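Local coordinates for Ydr267cp (Saccharomyces cerevisiae, PDB 2HES), which acts as an essential component of the cytosolic iron-sulfur protein assembly machinery and is required for the maturation of extramitochondrial iron-sulfur proteins, at residues V267-V272 with V295-V300; L291-Y296 with D318-F323; R213-S218 with Y254-G259. One frame throughout, in Å; residues are numbered along the deposited sequence.

Interaction 1 of 3, residues V267-V272 with V295-V300; sequences VGADGV and VYEINV
Gly268 and Ile298 join two neighbouring blades of the WD40 propeller in a buried contact, where the turn ending strand 264-268 of WD 6 meets the start of strand 298-303 of WD 7. Ile298 N donates to Gly268 O over 3.2 Å, reaching it from above the carbonyl plane. From the opposite face the same oxygen takes Gly271 N at 3.1 Å, the bond that closes the type I turn Gly268 to Gly271. With CG1 of Ile298 anti to the carbonyl carbon (chi1 -51°), CG2 is turned to Val267 CB at 3.7 Å, the two side chains crossing at about a right angle, while CG1 carries CD1 to 3.6 Å from Gly271 O. Cutting Ile298 back to an alanine is likely to leave Val267 without the methyl it packs on across this contact and to open a gap beside Gly271. Alongside, Glu297 lays its CG 3.2 Å from Ala269 O, and its OE1 is hydrogen-bonded to Tyr254 OH. A water donates to Ala269 O at 2.9 Å and, weakly, to Val295 O. A doubly gripped carbonyl beside a branched apolar side chain thus implies a turn fixed by its own bond and by the next blade.

Interaction 2 of 3, residues L291-Y296 with D318-F323; sequences LCHGVY and DGIVNF
His293 and Asp318 belong to the hydrogen-bonded network that braces a WD40 blade, here within WD 7. The histidine sits in the loop before strand 298-303, the aspartate in the turn leading into strand 320-325. ND1 of His293 donates to Asp318 OD1 over 3.0 Å, nearly straight at 165°, in the plane of the imidazole and onto the syn lone pair. The ring and carboxylate planes stand 60° apart. A chi1 of 45° holds the Asp318 carboxylate between its backbone N and carbonyl carbon, turned toward the histidine. The second ring nitrogen, NE2, is hydrogen-bonded to Thr314 OG1 of strand 312-316, so both ring nitrogens are engaged and the imidazole is fixed in rotation. Ile320 O lies at the ring edge, 3.1 Å from His293 CE1, and the end of the Asn322 side chain points at one face of the ring. The nearby carboxylate would probably polarise the ring and favour a proton on ND1. The methylene of Asp318 serves a second partner: its CB lies over the face of the Tyr296 ring, 3.5 Å from CD2, in a CH-pi contact, while CG1 of Val295 covers the opposite face. A turn aspartate, a loop histidine and a strand threonine joined in series are three members of the Asp-His-Ser/Thr-Trp tetrad typical of WD40 repeats.

Interaction 3 of 3, residues R213-S218 with Y254-G259; sequences RLCSGS and YNVAWG
A chi1 of -157° swings the Trp258 indole away from its own backbone N and across to strand 213-218, and SG of Cys215, set between its backbone N and carbonyl carbon (chi1 63°), comes to meet it. The sulfur lies 3.8 Å from Trp258 CE3, an oblique sulfur-aromatic contact beside the ring, and 3.9 Å from Val256 CG2. The rim of the six-membered ring pushes on toward the backbone: CZ3 stands 3.8 Å from Leu214 C, which is at the ring edge. At the far end Arg213 crosses the indole at about a right angle. Trp258 CH2 faces the flat side of the guanidinium, Arg213 NH2 is 3.6 Å from CZ2 at the ring edge, and the two planes are 46° apart, so the groups are inclined to each other and not stacked. Salt bridges from NE to Asp206 and from NH1 to Glu242 and Glu278 anchor the guanidinium and probably offset its charge. At the other end Val256 CG1 rests 4.0 Å from Gly217 CA; a CB on Gly217 would run into that methyl, and the bare backbone lets the strands come close. The strands are nearly antiparallel but belong to different sheets, joined here by side-chain packing. Such face-to-face packing of the second strand of one blade on the innermost strand of the next is typical of the beta-propeller.

In the fold
From the N terminus, interaction 3 comes first: it joins residues 213-218 to 254-259, closing a loop through strands 223-231 and 237-244, the outer strands of the same sheet, and seating the innermost strand of WD 6 on its neighbour. Strand 253-258 then pairs with 264-268, where interaction 1 opens, and Tyr254 of interaction 3 reaches interaction 1 at Val267 and Glu297. Interaction 1 runs on to 295-300 and so ties WD 6 to WD 7. Before it closes, interaction 2 starts at 291-296; the two follow in series, sharing Val295 and Tyr296, and neither nests in the other. Interaction 2 ends at 318-323, inside WD 7. Two blade-to-blade contacts and one within-blade brace thus follow the ring in order.

Interaction 1 of 3, residues V267-V272 with V295-V300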
ATOM      1  N   VAL A 267      -5.745  -1.127 -10.155  1.00 19.09           N
ATOM      2  CA  VAL A 267      -6.992  -1.895 -10.059  1.00 20.53           C
ATOM      3  C   VAL A 267      -8.142  -1.074  -9.571  1.00 20.67           C
ATOM      4  O   VAL A 267      -7.989  -0.173  -8.719  1.00 20.02           O
ATOM      5  CB  VAL A 267      -6.832  -3.196  -9.176  1.00 19.78           C
ATOM      6  CG1 VAL A 267      -5.808  -4.117  -9.766  1.00 18.65           C
ATOM      7  CG2 VAL A 267      -6.530  -2.845  -7.691  1.00 22.09           C
ATOM      8  N   GLY A 268      -9.351  -1.441 -10.022  1.00 23.08           N
ATOM      9  CA  GLY A 268     -10.488  -0.630  -9.689  1.00 24.92           C
ATOM     10  C   GLY A 268     -11.736  -1.360  -9.229  1.00 24.69           C
ATOM     11  O   GLY A 268     -11.811  -2.607  -9.275  1.00 24.25           O
ATOM     12  N   ALA A 269     -12.705  -0.562  -8.795  1.00 25.89           N
ATOM     13  CA  ALA A 269     -14.055  -1.034  -8.460  1.00 25.92           C
ATOM     14  C   ALA A 269     -14.679  -1.765  -9.632  1.00 27.20           C
ATOM     15  O   ALA A 269     -15.565  -2.631  -9.448  1.00 28.87           O
ATOM     16  CB  ALA A 269     -14.944   0.141  -8.039  1.00 26.54           C
ATOM     17  N   ASP A 270     -14.214  -1.424 -10.828  1.00 26.70           N
ATOM     18  CA  ASP A 270     -14.767  -1.971 -12.085  1.00 27.50           C
ATOM     19  C   ASP A 270     -14.269  -3.359 -12.464  1.00 27.74           C
ATOM     20  O   ASP A 270     -14.715  -3.942 -13.457  1.00 28.24           O
ATOM     21  CB  ASP A 270     -14.556  -0.982 -13.243  1.00 27.26           C
ATOM     22  CG  ASP A 270     -13.070  -0.784 -13.619  1.00 29.81           C
ATOM     23  OD1 ASP A 270     -12.159  -1.175 -12.836  1.00 29.23           O
ATOM     24  OD2 ASP A 270     -12.818  -0.203 -14.711  1.00 29.97           O
ATOM     25  N   GLY A 271     -13.334  -3.897 -11.682  1.00 26.87           N
ATOM     26  CA  GLY A 271     -12.829  -5.227 -11.929  1.00 26.06           C
ATOM     27  C   GLY A 271     -11.736  -5.323 -12.959  1.00 25.53           C
ATOM     28  O   GLY A 271     -11.391  -6.420 -13.381  1.00 26.93           O
ATOM     29  N   VAL A 272     -11.154  -4.176 -13.339  1.00 24.34           N
ATOM     30  CA  VAL A 272     -10.070  -4.152 -14.309  1.00 23.47           C
ATOM     31  C   VAL A 272      -8.678  -4.075 -13.650  1.00 23.83           C
ATOM     32  O   VAL A 272      -8.489  -3.356 -12.698  1.00 24.55           O
ATOM     33  CB  VAL A 272     -10.203  -2.950 -15.285  1.00 23.80           C
ATOM     34  CG1 VAL A 272      -9.087  -2.976 -16.277  1.00 23.92           C
ATOM     35  CG2 VAL A 272     -11.541  -3.051 -16.020  1.00 23.62           C
ATOM     36  N   VAL A 295     -17.402 -10.671 -11.045  1.00 30.75           N
ATOM     37  CA  VAL A 295     -18.237  -9.493 -10.863  1.00 31.70           C
ATOM     38  C   VAL A 295     -17.768  -8.565  -9.704  1.00 31.75           C
ATOM     39  O   VAL A 295     -18.405  -7.523  -9.430  1.00 33.02           O
ATOM     40  CB  VAL A 295     -19.717  -9.914 -10.659  1.00 32.25           C
ATOM     41  CG1 VAL A 295     -19.896 -10.651  -9.342  1.00 32.65           C
ATOM     42  CG2 VAL A 295     -20.634  -8.707 -10.718  1.00 33.08           C
ATOM     43  N   TYR A 296     -16.661  -8.936  -9.052  1.00 29.76           N
ATOM     44  CA  TYR A 296     -16.230  -8.306  -7.807  1.00 29.01           C
ATOM     45  C   TYR A 296     -15.230  -7.141  -7.922  1.00 26.83           C
ATOM     46  O   TYR A 296     -14.329  -7.134  -8.768  1.00 26.07           O
ATOM     47  CB  TYR A 296     -15.672  -9.374  -6.844  1.00 29.62           C
ATOM     48  CG  TYR A 296     -16.747 -10.345  -6.370  1.00 30.27           C
ATOM     49  CD1 TYR A 296     -17.530 -10.048  -5.251  1.00 32.23           C
ATOM     50  CD2 TYR A 296     -16.981 -11.536  -7.043  1.00 31.13           C
ATOM     51  CE1 TYR A 296     -18.530 -10.927  -4.810  1.00 33.03           C
ATOM     52  CE2 TYR A 296     -17.981 -12.428  -6.616  1.00 30.17           C
ATOM     53  CZ  TYR A 296     -18.746 -12.108  -5.509  1.00 31.68           C
ATOM     54  OH  TYR A 296     -19.734 -12.968  -5.059  1.00 34.31           O
ATOM     55  N   GLU A 297     -15.397  -6.173  -7.023  1.00 25.87           N
ATOM     56  CA  GLU A 297     -14.484  -5.022  -6.933  1.00 25.40           C
ATOM     57  C   GLU A 297     -13.103  -5.554  -6.549  1.00 24.71           C
ATOM     58  O   GLU A 297     -13.010  -6.554  -5.814  1.00 26.36           O
ATOM     59  CB  GLU A 297     -14.994  -4.013  -5.903  1.00 24.98           C
ATOM     60  CG  GLU A 297     -16.256  -3.234  -6.395  1.00 26.76           C
ATOM     61  CD  GLU A 297     -16.717  -2.099  -5.490  1.00 28.27           C
ATOM     62  OE1 GLU A 297     -16.072  -1.803  -4.465  1.00 32.86           O
ATOM     63  OE2 GLU A 297     -17.757  -1.481  -5.797  1.00 35.61           O
ATOM     64  N   ILE A 298     -12.040  -4.938  -7.074  1.00 23.65           N
ATOM     65  CA  ILE A 298     -10.683  -5.363  -6.738  1.00 22.32           C
ATOM     66  C   ILE A 298     -10.069  -4.259  -5.872  1.00 22.99           C
ATOM     67  O   ILE A 298     -10.118  -3.068  -6.254  1.00 23.40           O
ATOM     68  CB  ILE A 298      -9.797  -5.599  -7.984  1.00 22.62           C
ATOM     69  CG1 ILE A 298     -10.462  -6.519  -9.020  1.00 22.91           C
ATOM     70  CG2 ILE A 298      -8.415  -6.115  -7.575  1.00 21.49           C
ATOM     71  CD1 ILE A 298      -9.649  -6.703 -10.279  1.00 21.92           C
ATOM     72  N   ASN A 299      -9.453  -4.629  -4.741  1.00 21.46           N
ATOM     73  CA  ASN A 299      -9.081  -3.622  -3.735  1.00 21.39           C
ATOM     74  C   ASN A 299      -7.597  -3.368  -3.657  1.00 20.80           C
ATOM     75  O   ASN A 299      -7.163  -2.312  -3.132  1.00 20.65           O
ATOM     76  CB  ASN A 299      -9.542  -4.091  -2.351  1.00 21.51           C
ATOM     77  CG  ASN A 299     -11.036  -4.228  -2.267  1.00 24.13           C
ATOM     78  OD1 ASN A 299     -11.777  -3.274  -2.513  1.00 24.01           O
ATOM     79  ND2 ASN A 299     -11.494  -5.427  -1.924  1.00 26.73           N
ATOM     80  N   VAL A 300      -6.822  -4.349  -4.097  1.00 20.17           N
ATOM     81  CA  VAL A 300      -5.363  -4.352  -3.849  1.00 20.95           C
ATOM     82  C   VAL A 300      -4.587  -5.048  -4.944  1.00 21.06           C
ATOM     83  O   VAL A 300      -5.059  -6.045  -5.513  1.00 22.54           O
ATOM     84  CB  VAL A 300      -4.981  -4.863  -2.393  1.00 21.67           C
ATOM     85  CG1 VAL A 300      -5.443  -6.301  -2.139  1.00 22.68           C
ATOM     86  CG2 VAL A 300      -3.506  -4.768  -2.169  1.00 24.15           C
TER
HETATM   87  O   HOH W   1     -16.685  -4.955 -10.697  1.00 40.82           O

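Interaction 2 of 3, residues L291-Y296 with D318-F323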
ATOM      1  N   LEU A 291     -12.871  -8.083 -15.701  1.00 28.95           N
ATOM      2  CA  LEU A 291     -13.460  -9.149 -14.873  1.00 29.79           C
ATOM      3  C   LEU A 291     -12.411 -10.044 -14.221  1.00 30.34           C
ATOM      4  O   LEU A 291     -12.507 -11.292 -14.259  1.00 30.54           O
ATOM      5  CB  LEU A 291     -14.464  -9.988 -15.692  1.00 30.73           C
ATOM      6  CG  LEU A 291     -15.491  -9.166 -16.459  1.00 31.57           C
ATOM      7  CD1 LEU A 291     -16.372 -10.112 -17.233  1.00 34.84           C
ATOM      8  CD2 LEU A 291     -16.310  -8.273 -15.534  1.00 32.69           C
ATOM      9  N   CYS A 292     -11.398  -9.417 -13.618  1.00 28.63           N
ATOM     10  CA  CYS A 292     -10.312 -10.205 -13.036  1.00 28.72           C
ATOM     11  C   CYS A 292     -10.748 -10.956 -11.779  1.00 27.64           C
ATOM     12  O   CYS A 292     -10.143 -11.969 -11.454  1.00 29.01           O
ATOM     13  CB  CYS A 292      -9.089  -9.323 -12.771  1.00 27.76           C
ATOM     14  SG  CYS A 292      -8.287  -8.819 -14.277  1.00 29.41           S
ATOM     15  N   HIS A 293     -11.751 -10.434 -11.074  1.00 27.51           N
ATOM     16  CA  HIS A 293     -12.386 -11.090  -9.916  1.00 27.45           C
ATOM     17  C   HIS A 293     -13.856 -11.344 -10.198  1.00 27.44           C
ATOM     18  O   HIS A 293     -14.704 -11.141  -9.356  1.00 28.41           O
ATOM     19  CB  HIS A 293     -12.165 -10.292  -8.629  1.00 27.18           C
ATOM     20  CG  HIS A 293     -10.776 -10.426  -8.111  1.00 27.19           C
ATOM     21  ND1 HIS A 293     -10.479 -11.067  -6.925  1.00 25.97           N
ATOM     22  CD2 HIS A 293      -9.589 -10.102  -8.673  1.00 26.07           C
ATOM     23  CE1 HIS A 293      -9.166 -11.097  -6.765  1.00 24.20           C
ATOM     24  NE2 HIS A 293      -8.603 -10.511  -7.805  1.00 28.93           N
ATOM     25  N   GLY A 294     -14.143 -11.786 -11.416  1.00 28.54           N
ATOM     26  CA  GLY A 294     -15.531 -11.961 -11.839  1.00 29.62           C
ATOM     27  C   GLY A 294     -16.285 -10.657 -11.767  1.00 29.84           C
ATOM     28  O   GLY A 294     -15.835  -9.645 -12.315  1.00 30.02           O
ATOM     29  N   VAL A 295     -17.402 -10.671 -11.045  1.00 30.75           N
ATOM     30  CA  VAL A 295     -18.237  -9.493 -10.863  1.00 31.70           C
ATOM     31  C   VAL A 295     -17.768  -8.565  -9.704  1.00 31.75           C
ATOM     32  O   VAL A 295     -18.405  -7.523  -9.430  1.00 33.02           O
ATOM     33  CB  VAL A 295     -19.717  -9.914 -10.659  1.00 32.25           C
ATOM     34  CG1 VAL A 295     -19.896 -10.651  -9.342  1.00 32.65           C
ATOM     35  CG2 VAL A 295     -20.634  -8.707 -10.718  1.00 33.08           C
ATOM     36  N   TYR A 296     -16.661  -8.936  -9.052  1.00 29.76           N
ATOM     37  CA  TYR A 296     -16.230  -8.306  -7.807  1.00 29.01           C
ATOM     38  C   TYR A 296     -15.230  -7.141  -7.922  1.00 26.83           C
ATOM     39  O   TYR A 296     -14.329  -7.134  -8.768  1.00 26.07           O
ATOM     40  CB  TYR A 296     -15.672  -9.374  -6.844  1.00 29.62           C
ATOM     41  CG  TYR A 296     -16.747 -10.345  -6.370  1.00 30.27           C
ATOM     42  CD1 TYR A 296     -17.530 -10.048  -5.251  1.00 32.23           C
ATOM     43  CD2 TYR A 296     -16.981 -11.536  -7.043  1.00 31.13           C
ATOM     44  CE1 TYR A 296     -18.530 -10.927  -4.810  1.00 33.03           C
ATOM     45  CE2 TYR A 296     -17.981 -12.428  -6.616  1.00 30.17           C
ATOM     46  CZ  TYR A 296     -18.746 -12.108  -5.509  1.00 31.68           C
ATOM     47  OH  TYR A 296     -19.734 -12.968  -5.059  1.00 34.31           O
ATOM     48  N   ASP A 318     -14.281 -10.853  -3.370  1.00 27.02           N
ATOM     49  CA  ASP A 318     -14.701 -12.282  -3.336  1.00 28.48           C
ATOM     50  C   ASP A 318     -13.818 -13.153  -2.447  1.00 29.27           C
ATOM     51  O   ASP A 318     -13.987 -14.390  -2.406  1.00 29.71           O
ATOM     52  CB  ASP A 318     -14.705 -12.879  -4.744  1.00 28.28           C
ATOM     53  CG  ASP A 318     -13.470 -12.512  -5.536  1.00 29.90           C
ATOM     54  OD1 ASP A 318     -12.665 -11.708  -5.013  1.00 27.97           O
ATOM     55  OD2 ASP A 318     -13.305 -12.989  -6.684  1.00 28.53           O
ATOM     56  N   GLY A 319     -12.838 -12.544  -1.782  1.00 29.72           N
ATOM     57  CA  GLY A 319     -11.985 -13.299  -0.844  1.00 28.95           C
ATOM     58  C   GLY A 319     -10.905 -14.122  -1.522  1.00 28.94           C
ATOM     59  O   GLY A 319     -10.290 -15.000  -0.902  1.00 28.77           O
ATOM     60  N   ILE A 320     -10.641 -13.813  -2.787  1.00 28.11           N
ATOM     61  CA  ILE A 320      -9.667 -14.507  -3.583  1.00 28.92           C
ATOM     62  C   ILE A 320      -8.426 -13.642  -3.805  1.00 29.03           C
ATOM     63  O   ILE A 320      -8.532 -12.424  -4.015  1.00 29.83           O
ATOM     64  CB  ILE A 320     -10.294 -14.942  -4.967  1.00 28.52           C
ATOM     65  CG1 ILE A 320     -11.378 -16.010  -4.738  1.00 29.81           C
ATOM     66  CG2 ILE A 320      -9.248 -15.398  -5.958  1.00 28.01           C
ATOM     67  CD1 ILE A 320     -11.834 -16.720  -6.025  1.00 29.69           C
ATOM     68  N   VAL A 321      -7.263 -14.266  -3.766  1.00 29.58           N
ATOM     69  CA  VAL A 321      -6.063 -13.655  -4.330  1.00 29.53           C
ATOM     70  C   VAL A 321      -5.768 -14.319  -5.661  1.00 29.98           C
ATOM     71  O   VAL A 321      -5.447 -15.523  -5.723  1.00 29.56           O
ATOM     72  CB  VAL A 321      -4.814 -13.786  -3.407  1.00 29.07           C
ATOM     73  CG1 VAL A 321      -3.606 -13.180  -4.081  1.00 30.04           C
ATOM     74  CG2 VAL A 321      -5.067 -13.123  -2.090  1.00 29.78           C
ATOM     75  N   ASN A 322      -5.907 -13.561  -6.743  1.00 29.27           N
ATOM     76  CA  ASN A 322      -5.468 -14.068  -8.034  1.00 29.12           C
ATOM     77  C   ASN A 322      -4.018 -13.695  -8.311  1.00 30.08           C
ATOM     78  O   ASN A 322      -3.586 -12.559  -8.061  1.00 29.29           O
ATOM     79  CB  ASN A 322      -6.392 -13.557  -9.150  1.00 29.94           C
ATOM     80  CG  ASN A 322      -7.783 -14.126  -9.062  1.00 30.29           C
ATOM     81  OD1 ASN A 322      -8.781 -13.391  -8.985  1.00 34.35           O
ATOM     82  ND2 ASN A 322      -7.870 -15.444  -9.081  1.00 28.05           N
ATOM     83  N   PHE A 323      -3.270 -14.652  -8.841  1.00 30.00           N
ATOM     84  CA  PHE A 323      -1.879 -14.458  -9.189  1.00 30.55           C
ATOM     85  C   PHE A 323      -1.788 -14.509 -10.685  1.00 31.59           C
ATOM     86  O   PHE A 323      -2.250 -15.483 -11.301  1.00 32.32           O
ATOM     87  CB  PHE A 323      -0.992 -15.550  -8.595  1.00 30.32           C
ATOM     88  CG  PHE A 323      -0.948 -15.544  -7.110  1.00 30.06           C
ATOM     89  CD1 PHE A 323      -0.008 -14.760  -6.440  1.00 29.66           C
ATOM     90  CD2 PHE A 323      -1.856 -16.306  -6.375  1.00 30.15           C
ATOM     91  CE1 PHE A 323       0.027 -14.745  -5.049  1.00 29.61           C
ATOM     92  CE2 PHE A 323      -1.826 -16.306  -4.980  1.00 31.24           C
ATOM     93  CZ  PHE A 323      -0.879 -15.524  -4.319  1.00 29.73           C
TER

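Interaction 3 of 3, residues R213-S218 with Y254-G259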
ATOM      1  N   ARG A 213       9.566  10.396  -7.853  1.00 15.20           N
ATOM      2  CA  ARG A 213       8.213  10.544  -8.442  1.00 13.95           C
ATOM      3  C   ARG A 213       7.267   9.632  -7.686  1.00 14.41           C
ATOM      4  O   ARG A 213       7.716   8.758  -6.923  1.00 13.74           O
ATOM      5  CB  ARG A 213       8.182  10.160  -9.926  1.00 15.39           C
ATOM      6  CG  ARG A 213       9.046  11.069 -10.790  1.00 14.90           C
ATOM      7  CD  ARG A 213       8.700  10.831 -12.264  1.00 16.02           C
ATOM      8  NE  ARG A 213       9.057   9.467 -12.679  1.00 16.83           N
ATOM      9  CZ  ARG A 213       8.877   8.995 -13.905  1.00 19.84           C
ATOM     10  NH1 ARG A 213       8.336   9.773 -14.861  1.00 18.50           N
ATOM     11  NH2 ARG A 213       9.248   7.760 -14.197  1.00 19.14           N
ATOM     12  N   LEU A 214       5.972   9.858  -7.872  1.00 14.65           N
ATOM     13  CA  LEU A 214       4.977   9.054  -7.144  1.00 14.05           C
ATOM     14  C   LEU A 214       3.764   8.864  -8.051  1.00 15.39           C
ATOM     15  O   LEU A 214       3.423   9.817  -8.766  1.00 15.50           O
ATOM     16  CB  LEU A 214       4.542   9.839  -5.888  1.00 14.77           C
ATOM     17  CG  LEU A 214       3.495   9.234  -4.988  1.00 18.06           C
ATOM     18  CD1 LEU A 214       4.217   8.643  -3.791  1.00 19.98           C
ATOM     19  CD2 LEU A 214       2.430  10.260  -4.554  1.00 22.40           C
ATOM     20  N   CYS A 215       3.120   7.684  -8.038  1.00 13.81           N
ATOM     21  CA  CYS A 215       1.808   7.589  -8.716  1.00 14.66           C
ATOM     22  C   CYS A 215       0.713   7.422  -7.687  1.00 13.61           C
ATOM     23  O   CYS A 215       0.930   6.908  -6.557  1.00 14.62           O
ATOM     24  CB  CYS A 215       1.777   6.442  -9.723  1.00 14.56           C
ATOM     25  SG  CYS A 215       1.992   4.769  -8.981  1.00 18.26           S
ATOM     26  N   SER A 216      -0.468   7.892  -8.026  1.00 14.55           N
ATOM     27  CA  SER A 216      -1.601   7.830  -7.075  1.00 14.43           C
ATOM     28  C   SER A 216      -2.903   7.510  -7.818  1.00 15.90           C
ATOM     29  O   SER A 216      -3.076   7.884  -8.983  1.00 16.05           O
ATOM     30  CB  SER A 216      -1.784   9.161  -6.323  1.00 16.04           C
ATOM     31  OG  SER A 216      -1.992  10.238  -7.261  1.00 16.38           O
ATOM     32  N   GLY A 217      -3.820   6.829  -7.135  1.00 15.05           N
ATOM     33  CA  GLY A 217      -5.054   6.382  -7.784  1.00 16.25           C
ATOM     34  C   GLY A 217      -6.243   6.862  -7.005  1.00 16.31           C
ATOM     35  O   GLY A 217      -6.198   6.883  -5.796  1.00 15.39           O
ATOM     36  N   SER A 218      -7.307   7.314  -7.697  1.00 15.93           N
ATOM     37  CA  SER A 218      -8.366   8.049  -7.044  1.00 16.76           C
ATOM     38  C   SER A 218      -9.806   7.603  -7.416  1.00 16.57           C
ATOM     39  O   SER A 218      -9.980   6.895  -8.416  1.00 16.85           O
ATOM     40  CB  SER A 218      -8.167   9.555  -7.310  1.00 16.83           C
ATOM     41  OG  SER A 218      -9.283  10.340  -6.958  1.00 16.19           O
ATOM     42  N   TYR A 254      -8.844   1.817  -6.818  1.00 18.42           N
ATOM     43  CA  TYR A 254      -8.626   1.548  -5.415  1.00 18.41           C
ATOM     44  C   TYR A 254      -7.166   1.264  -5.040  1.00 17.66           C
ATOM     45  O   TYR A 254      -6.840   1.316  -3.867  1.00 18.18           O
ATOM     46  CB  TYR A 254      -9.435   0.316  -4.988  1.00 18.71           C
ATOM     47  CG  TYR A 254     -10.933   0.546  -4.796  1.00 18.43           C
ATOM     48  CD1 TYR A 254     -11.432   1.733  -4.255  1.00 21.58           C
ATOM     49  CD2 TYR A 254     -11.847  -0.480  -5.083  1.00 21.74           C
ATOM     50  CE1 TYR A 254     -12.840   1.922  -4.077  1.00 23.93           C
ATOM     51  CE2 TYR A 254     -13.218  -0.297  -4.874  1.00 21.45           C
ATOM     52  CZ  TYR A 254     -13.702   0.870  -4.355  1.00 23.85           C
ATOM     53  OH  TYR A 254     -15.100   0.999  -4.172  1.00 23.51           O
ATOM     54  N   ASN A 255      -6.350   0.879  -5.997  1.00 17.19           N
ATOM     55  CA  ASN A 255      -4.932   0.586  -5.669  1.00 17.85           C
ATOM     56  C   ASN A 255      -3.992   0.756  -6.874  1.00 18.73           C
ATOM     57  O   ASN A 255      -4.327   0.432  -8.015  1.00 18.48           O
ATOM     58  CB  ASN A 255      -4.868  -0.855  -5.070  1.00 17.52           C
ATOM     59  CG  ASN A 255      -3.881  -0.994  -3.901  1.00 18.25           C
ATOM     60  OD1 ASN A 255      -3.034  -1.860  -3.922  1.00 18.88           O
ATOM     61  ND2 ASN A 255      -4.034  -0.167  -2.862  1.00 20.63           N
ATOM     62  N   VAL A 256      -2.797   1.274  -6.612  1.00 16.94           N
ATOM     63  CA  VAL A 256      -1.750   1.308  -7.605  1.00 15.61           C
ATOM     64  C   VAL A 256      -0.465   0.771  -7.027  1.00 15.72           C
ATOM     65  O   VAL A 256      -0.239   0.849  -5.796  1.00 17.48           O
ATOM     66  CB  VAL A 256      -1.495   2.776  -8.129  1.00 15.93           C
ATOM     67  CG1 VAL A 256      -2.713   3.331  -8.838  1.00 17.53           C
ATOM     68  CG2 VAL A 256      -1.148   3.696  -6.952  1.00 15.16           C
ATOM     69  N   ALA A 257       0.394   0.286  -7.913  1.00 15.68           N
ATOM     70  CA  ALA A 257       1.701  -0.299  -7.531  1.00 16.47           C
ATOM     71  C   ALA A 257       2.715  -0.046  -8.617  1.00 16.90           C
ATOM     72  O   ALA A 257       2.433  -0.270  -9.822  1.00 16.36           O
ATOM     73  CB  ALA A 257       1.550  -1.808  -7.297  1.00 16.51           C
ATOM     74  N   TRP A 258       3.879   0.450  -8.214  1.00 16.68           N
ATOM     75  CA  TRP A 258       4.886   0.834  -9.152  1.00 17.25           C
ATOM     76  C   TRP A 258       6.039  -0.119  -8.942  1.00 18.89           C
ATOM     77  O   TRP A 258       6.694  -0.105  -7.879  1.00 19.80           O
ATOM     78  CB  TRP A 258       5.316   2.285  -8.965  1.00 16.97           C
ATOM     79  CG  TRP A 258       5.934   2.921 -10.220  1.00 16.94           C
ATOM     80  CD1 TRP A 258       6.588   2.271 -11.253  1.00 16.50           C
ATOM     81  CD2 TRP A 258       6.056   4.318 -10.493  1.00 18.15           C
ATOM     82  NE1 TRP A 258       7.034   3.190 -12.184  1.00 18.11           N
ATOM     83  CE2 TRP A 258       6.730   4.450 -11.738  1.00 17.36           C
ATOM     84  CE3 TRP A 258       5.608   5.483  -9.840  1.00 16.94           C
ATOM     85  CZ2 TRP A 258       6.964   5.700 -12.349  1.00 16.82           C
ATOM     86  CZ3 TRP A 258       5.855   6.730 -10.435  1.00 17.46           C
ATOM     87  CH2 TRP A 258       6.526   6.824 -11.688  1.00 16.87           C
ATOM     88  N   GLY A 259       6.264  -0.973  -9.934  1.00 19.49           N
ATOM     89  CA  GLY A 259       7.275  -2.020  -9.753  1.00 19.26           C
ATOM     90  C   GLY A 259       8.702  -1.563  -9.983  1.00 18.68           C
ATOM     91  O   GLY A 259       8.932  -0.499 -10.583  1.00 19.89           O
TER